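Local atomic coordinates of sulfur oxygenase/reductase (Halothiobacillus neapolitanus, PDB entry 6QPA), a protein that probably catalyses the oxygen-dependent oxidation and disproportionation of elemental sulfur at a mononuclear iron site. Residues L154-M168 and L290-E304. Sequence-based numbering, arbitrary orientation. Where two conformers were deposited one is given.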
loop_
_atom_site.group_PDB
_atom_site.type_symbol
_atom_site.label_atom_id
_atom_site.label_comp_id
_atom_site.label_asym_id
_atom_site.label_seq_id
_atom_site.Cartn_x
_atom_site.Cartn_y
_atom_site.Cartn_z
ATOM N N LEU A 154 19.931 -49.393 -5.242
ATOM C CA LEU A 154 20.499 -48.195 -5.853
ATOM C C LEU A 154 21.369 -47.457 -4.843
ATOM O O LEU A 154 20.906 -47.117 -3.747
ATOM C CB LEU A 154 19.399 -47.278 -6.390
ATOM C CG LEU A 154 18.624 -47.869 -7.574
ATOM C CD1 LEU A 154 17.496 -46.937 -7.978
ATOM C CD2 LEU A 154 19.525 -48.134 -8.758
ATOM N N SER A 155 22.626 -47.217 -5.221
ATOM C CA SER A 155 23.599 -46.528 -4.370
ATOM C C SER A 155 23.066 -45.169 -3.938
ATOM O O SER A 155 22.693 -44.350 -4.781
ATOM C CB SER A 155 24.919 -46.367 -5.127
ATOM O OG SER A 155 25.907 -45.773 -4.303
ATOM N N SER A 156 23.005 -44.952 -2.621
ATOM C CA SER A 156 22.526 -43.701 -2.030
ATOM C C SER A 156 21.152 -43.274 -2.550
ATOM O O SER A 156 20.860 -42.080 -2.590
ATOM C CB SER A 156 23.538 -42.568 -2.271
ATOM O OG SER A 156 24.756 -42.814 -1.603
ATOM N N GLN A 157 20.302 -44.225 -2.952
ATOM C CA GLN A 157 18.990 -43.915 -3.537
ATOM C C GLN A 157 17.971 -45.000 -3.176
ATOM O O GLN A 157 17.307 -45.573 -4.043
ATOM C CB GLN A 157 19.059 -43.780 -5.062
ATOM C CG GLN A 157 19.684 -42.508 -5.614
ATOM C CD GLN A 157 19.851 -42.538 -7.153
ATOM O OE1 GLN A 157 19.206 -43.330 -7.860
ATOM N NE2 GLN A 157 20.717 -41.660 -7.668
ATOM N N ARG A 158 17.838 -45.309 -1.891
ATOM C CA ARG A 158 16.831 -46.265 -1.443
ATOM C C ARG A 158 16.610 -46.024 0.043
ATOM O O ARG A 158 17.184 -45.106 0.631
ATOM C CB ARG A 158 17.237 -47.714 -1.756
ATOM C CG ARG A 158 18.415 -48.249 -0.931
ATOM C CD ARG A 158 19.095 -49.440 -1.572
ATOM N NE ARG A 158 20.136 -49.965 -0.680
ATOM C CZ ARG A 158 21.337 -49.405 -0.526
ATOM N NH1 ARG A 158 21.678 -48.324 -1.238
ATOM N NH2 ARG A 158 22.205 -49.935 0.331
ATOM N N THR A 159 15.764 -46.845 0.645
ATOM C CA THR A 159 15.391 -46.684 2.037
ATOM C C THR A 159 15.983 -47.831 2.846
ATOM O O THR A 159 15.949 -48.991 2.416
ATOM C CB THR A 159 13.867 -46.639 2.182
ATOM O OG1 THR A 159 13.382 -45.459 1.550
ATOM C CG2 THR A 159 13.447 -46.639 3.681
ATOM N N VAL A 160 16.577 -47.504 3.985
ATOM C CA VAL A 160 17.042 -48.515 4.925
ATOM C C VAL A 160 16.201 -48.399 6.182
ATOM O O VAL A 160 16.024 -47.305 6.737
ATOM C CB VAL A 160 18.548 -48.395 5.222
ATOM C CG1 VAL A 160 18.963 -49.398 6.322
ATOM C CG2 VAL A 160 19.353 -48.660 3.945
ATOM N N VAL A 161 15.665 -49.525 6.614
ATOM C CA VAL A 161 14.855 -49.606 7.814
ATOM C C VAL A 161 15.585 -50.491 8.815
ATOM O O VAL A 161 16.164 -51.512 8.430
ATOM C CB VAL A 161 13.470 -50.164 7.434
ATOM C CG1 VAL A 161 12.860 -50.852 8.562
ATOM C CG2 VAL A 161 12.581 -49.025 6.913
ATOM N N ILE A 162 15.595 -50.092 10.086
ATOM C CA ILE A 162 16.230 -50.888 11.140
ATOM C C ILE A 162 15.197 -51.185 12.221
ATOM O O ILE A 162 14.651 -50.256 12.837
ATOM C CB ILE A 162 17.450 -50.184 11.750
ATOM C CG1 ILE A 162 18.479 -49.854 10.658
ATOM C CG2 ILE A 162 18.077 -51.090 12.833
ATOM C CD1 ILE A 162 19.714 -49.113 11.189
ATOM N N GLY A 163 14.929 -52.468 12.445
ATOM C CA GLY A 163 14.007 -52.902 13.474
ATOM C C GLY A 163 14.737 -53.317 14.738
ATOM O O GLY A 163 15.548 -54.241 14.722
ATOM N N ASP A 164 14.446 -52.613 15.837
ATOM C CA ASP A 164 15.088 -52.849 17.121
ATOM C C ASP A 164 14.311 -53.915 17.901
ATOM O O ASP A 164 13.123 -53.742 18.197
ATOM C CB ASP A 164 15.167 -51.538 17.905
ATOM C CG ASP A 164 16.161 -51.606 19.052
ATOM O OD1 ASP A 164 16.520 -52.725 19.448
ATOM O OD2 ASP A 164 16.607 -50.552 19.546
ATOM N N HIS A 165 14.981 -55.007 18.249
ATOM C CA HIS A 165 14.365 -56.098 18.990
ATOM C C HIS A 165 15.228 -56.430 20.197
ATOM O O HIS A 165 16.444 -56.604 20.056
ATOM C CB HIS A 165 14.223 -57.357 18.132
ATOM C CG HIS A 165 13.461 -57.163 16.861
ATOM N ND1 HIS A 165 13.968 -56.471 15.781
ATOM C CD2 HIS A 165 12.231 -57.597 16.488
ATOM C CE1 HIS A 165 13.078 -56.470 14.803
ATOM N NE2 HIS A 165 12.017 -57.152 15.203
ATOM N N TRP A 166 14.608 -56.524 21.373
ATOM C CA TRP A 166 15.253 -57.112 22.542
ATOM C C TRP A 166 14.630 -58.479 22.776
ATOM O O TRP A 166 13.416 -58.579 22.976
ATOM C CB TRP A 166 15.096 -56.252 23.793
ATOM C CG TRP A 166 15.709 -54.889 23.747
ATOM C CD1 TRP A 166 16.185 -54.214 22.646
ATOM C CD2 TRP A 166 15.900 -54.011 24.866
ATOM N NE1 TRP A 166 16.657 -52.981 23.021
ATOM C CE2 TRP A 166 16.499 -52.830 24.374
ATOM C CE3 TRP A 166 15.631 -54.115 26.235
ATOM C CZ2 TRP A 166 16.830 -51.759 25.204
ATOM C CZ3 TRP A 166 15.960 -53.053 27.058
ATOM C CH2 TRP A 166 16.543 -51.885 26.538
ATOM N N VAL A 167 15.467 -59.522 22.786
ATOM C CA VAL A 167 15.016 -60.907 22.776
ATOM C C VAL A 167 15.086 -61.480 24.185
ATOM O O VAL A 167 16.045 -61.211 24.926
ATOM C CB VAL A 167 15.850 -61.739 21.775
ATOM C CG1 VAL A 167 15.564 -63.246 21.925
ATOM C CG2 VAL A 167 15.533 -61.278 20.343
ATOM N N MET A 168 14.045 -62.242 24.567
ATOM C CA MET A 168 14.009 -62.897 25.873
ATOM C C MET A 168 15.193 -63.833 26.040
ATOM O O MET A 168 15.584 -64.541 25.110
ATOM C CB MET A 168 12.718 -63.690 26.062
ATOM C CG MET A 168 11.472 -62.813 25.927
ATOM S SD MET A 168 9.968 -63.789 25.692
ATOM C CE MET A 168 9.802 -64.566 27.312
ATOM N N LEU A 290 10.203 -61.765 22.219
ATOM C CA LEU A 290 10.698 -60.424 22.465
ATOM C C LEU A 290 10.372 -59.947 23.869
ATOM O O LEU A 290 9.256 -60.139 24.363
ATOM C CB LEU A 290 10.101 -59.439 21.466
ATOM C CG LEU A 290 10.380 -59.716 19.999
ATOM C CD1 LEU A 290 9.770 -58.563 19.166
ATOM C CD2 LEU A 290 11.881 -59.843 19.765
ATOM N N ASP A 291 11.357 -59.312 24.499
ATOM C CA ASP A 291 11.089 -58.444 25.639
ATOM C C ASP A 291 10.687 -57.046 25.205
ATOM O O ASP A 291 9.933 -56.369 25.911
ATOM C CB ASP A 291 12.319 -58.345 26.528
ATOM C CG ASP A 291 12.419 -59.493 27.494
ATOM O OD1 ASP A 291 11.360 -59.977 27.925
ATOM O OD2 ASP A 291 13.545 -59.919 27.808
ATOM N N LYS A 292 11.209 -56.582 24.083
ATOM C CA LYS A 292 10.966 -55.214 23.659
ATOM C C LYS A 292 10.909 -55.150 22.142
ATOM O O LYS A 292 11.700 -55.804 21.456
ATOM C CB LYS A 292 12.068 -54.282 24.189
ATOM C CG LYS A 292 11.819 -52.791 23.917
ATOM C CD LYS A 292 12.879 -51.917 24.603
ATOM C CE LYS A 292 12.504 -50.436 24.511
ATOM N NZ LYS A 292 13.460 -49.630 25.287
ATOM N N GLY A 293 10.013 -54.322 21.625
ATOM C CA GLY A 293 9.931 -54.117 20.199
ATOM C C GLY A 293 8.814 -54.927 19.570
ATOM O O GLY A 293 7.969 -55.512 20.259
ATOM N N PRO A 294 8.795 -54.983 18.227
ATOM C CA PRO A 294 9.784 -54.315 17.369
ATOM C C PRO A 294 9.538 -52.814 17.223
ATOM O O PRO A 294 8.410 -52.365 17.364
ATOM C CB PRO A 294 9.611 -55.012 16.017
ATOM C CG PRO A 294 8.202 -55.499 16.025
ATOM C CD PRO A 294 7.810 -55.757 17.451
ATOM N N TYR A 295 10.606 -52.056 16.977
ATOM C CA TYR A 295 10.527 -50.633 16.676
ATOM C C TYR A 295 11.356 -50.380 15.421
ATOM O O TYR A 295 12.543 -50.722 15.377
ATOM C CB TYR A 295 11.042 -49.790 17.848
ATOM C CG TYR A 295 10.853 -48.282 17.665
ATOM C CD1 TYR A 295 9.612 -47.690 17.856
ATOM C CD2 TYR A 295 11.929 -47.458 17.329
ATOM C CE1 TYR A 295 9.436 -46.310 17.710
ATOM C CE2 TYR A 295 11.769 -46.093 17.187
ATOM C CZ TYR A 295 10.523 -45.522 17.367
ATOM O OH TYR A 295 10.385 -44.163 17.224
ATOM N N TYR A 296 10.736 -49.806 14.397
ATOM C CA TYR A 296 11.375 -49.636 13.100
ATOM C C TYR A 296 11.657 -48.159 12.849
ATOM O O TYR A 296 10.722 -47.354 12.786
ATOM C CB TYR A 296 10.487 -50.217 12.002
ATOM C CG TYR A 296 10.628 -51.729 11.902
ATOM C CD1 TYR A 296 11.653 -52.285 11.165
ATOM C CD2 TYR A 296 9.768 -52.584 12.567
ATOM C CE1 TYR A 296 11.822 -53.632 11.051
ATOM C CE2 TYR A 296 9.933 -53.965 12.469
ATOM C CZ TYR A 296 10.973 -54.476 11.708
ATOM O OH TYR A 296 11.198 -55.833 11.571
ATOM N N MET A 297 12.939 -47.809 12.707
ATOM C CA MET A 297 13.354 -46.477 12.277
ATOM C C MET A 297 13.673 -46.482 10.783
ATOM O O MET A 297 14.281 -47.424 10.272
ATOM C CB MET A 297 14.578 -45.999 13.069
ATOM C CG MET A 297 14.338 -45.894 14.571
ATOM S SD MET A 297 15.874 -45.726 15.501
ATOM C CE MET A 297 16.418 -44.105 14.934
ATOM N N PHE A 298 13.256 -45.423 10.086
ATOM C CA PHE A 298 13.521 -45.252 8.662
ATOM C C PHE A 298 14.755 -44.371 8.465
ATOM O O PHE A 298 14.895 -43.345 9.127
ATOM C CB PHE A 298 12.329 -44.601 7.945
ATOM C CG PHE A 298 11.181 -45.536 7.658
ATOM C CD1 PHE A 298 10.815 -46.524 8.574
ATOM C CD2 PHE A 298 10.450 -45.415 6.467
ATOM C CE1 PHE A 298 9.737 -47.375 8.314
ATOM C CE2 PHE A 298 9.380 -46.261 6.193
ATOM C CZ PHE A 298 9.014 -47.242 7.127
ATOM N N PHE A 299 15.625 -44.769 7.532
ATOM C CA PHE A 299 16.848 -44.045 7.212
ATOM C C PHE A 299 17.044 -43.886 5.708
ATOM O O PHE A 299 16.634 -44.733 4.905
ATOM C CB PHE A 299 18.091 -44.765 7.705
ATOM C CG PHE A 299 18.186 -44.910 9.183
ATOM C CD1 PHE A 299 17.575 -45.979 9.822
ATOM C CD2 PHE A 299 18.929 -44.014 9.933
ATOM C CE1 PHE A 299 17.690 -46.152 11.182
ATOM C CE2 PHE A 299 19.055 -44.176 11.304
ATOM C CZ PHE A 299 18.424 -45.252 11.931
ATOM N N SER A 300 17.772 -42.833 5.345
ATOM C CA SER A 300 18.300 -42.697 4.011
ATOM C C SER A 300 19.803 -42.919 4.047
ATOM O O SER A 300 20.481 -42.340 4.901
ATOM C CB SER A 300 17.997 -41.316 3.444
ATOM O OG SER A 300 18.644 -41.208 2.201
ATOM N N PRO A 301 20.352 -43.780 3.203
ATOM C CA PRO A 301 21.814 -43.907 3.148
ATOM C C PRO A 301 22.423 -42.703 2.435
ATOM O O PRO A 301 22.217 -42.512 1.235
ATOM C CB PRO A 301 22.025 -45.213 2.366
ATOM C CG PRO A 301 20.810 -45.332 1.505
ATOM C CD PRO A 301 19.673 -44.720 2.295
ATOM N N MET A 302 23.127 -41.852 3.180
ATOM C CA MET A 302 23.689 -40.647 2.588
ATOM C C MET A 302 24.905 -40.975 1.736
ATOM O O MET A 302 25.029 -40.506 0.600
ATOM C CB MET A 302 24.073 -39.651 3.681
ATOM C CG MET A 302 22.938 -38.967 4.397
ATOM S SD MET A 302 21.456 -38.738 3.349
ATOM C CE MET A 302 21.833 -37.181 2.527
ATOM N N MET A 303 25.839 -41.741 2.290
ATOM C CA MET A 303 27.081 -42.101 1.626
ATOM C C MET A 303 27.281 -43.573 1.895
ATOM O O MET A 303 26.902 -44.057 2.961
ATOM C CB MET A 303 28.296 -41.313 2.152
ATOM C CG MET A 303 28.155 -39.800 2.079
ATOM S SD MET A 303 29.704 -38.933 2.419
ATOM C CE MET A 303 29.139 -37.651 3.552
ATOM N N GLU A 304 27.817 -44.291 0.920
ATOM C CA GLU A 304 28.071 -45.710 1.100
ATOM C C GLU A 304 29.368 -46.063 0.412
ATOM O O GLU A 304 29.653 -45.560 -0.681
ATOM C CB GLU A 304 26.970 -46.579 0.503
ATOM C CG GLU A 304 25.575 -46.197 0.898
ATOM C CD GLU A 304 24.564 -47.136 0.276
ATOM O OE1 GLU A 304 23.995 -46.762 -0.774
ATOM O OE2 GLU A 304 24.372 -48.247 0.825
HETATM O O HOH W 1 28.732 -46.044 -3.499
HETATM O O HOH W 2 18.375 -42.332 -0.447
HETATM O O HOH W 3 14.416 -42.832 3.382
HETATM O O HOH W 4 10.050 -57.459 13.376
#
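With chi1 at 70°, R158 tucks its CG between its own backbone N and carbonyl carbon, then runs extended to NE; E304, its CG anti to the carbonyl carbon and its chain straight beyond, comes across to meet it. The salt bridge is end-on and nearly coplanar: NH2 of R158 lies 2.8 Å from OE2 of E304, on that oxygen's syn lone pair, while NH1 takes OE1. OE1 of E304 also accepts the backbone N of S156 at 2.8 Å, and R158 NH1 turns a second time to L154 O, so the type II turn L154-Q157 is tied to E304, just past the corner at M303. NE of R158 makes a second salt bridge, to E258. A leucine in place of R158 would probably leave the carboxylates of E304 and E258 without their shared positive mate and let the turn shift.

Further along, strands 159-167 and 293-302 pair antiparallel. I162 lays CD1 3.6 Å from CE1 of F299, and on the opposite face of the sheet V161 splits its branches: CG1 meets the edge of the Y296 ring, and CG2 sits over the F298 ring, 3.6 Å from its centroid. G163 CA presses on the face of Y296, where a side chain would clash with the ring. H165 turns its edge toward that ring, and one water joins H165 NE2 to Y296 OH.

At the far end K292 lies along W166, CD over the six-membered ring and NZ 4.3 Å from its centroid, a cation-pi contact; W115 of a second subunit offers K292 another. W166 O accepts both D291 N and K292 N, making a classic beta bulge within the curled antiparallel sheet of this dimeric alpha-beta barrel clan.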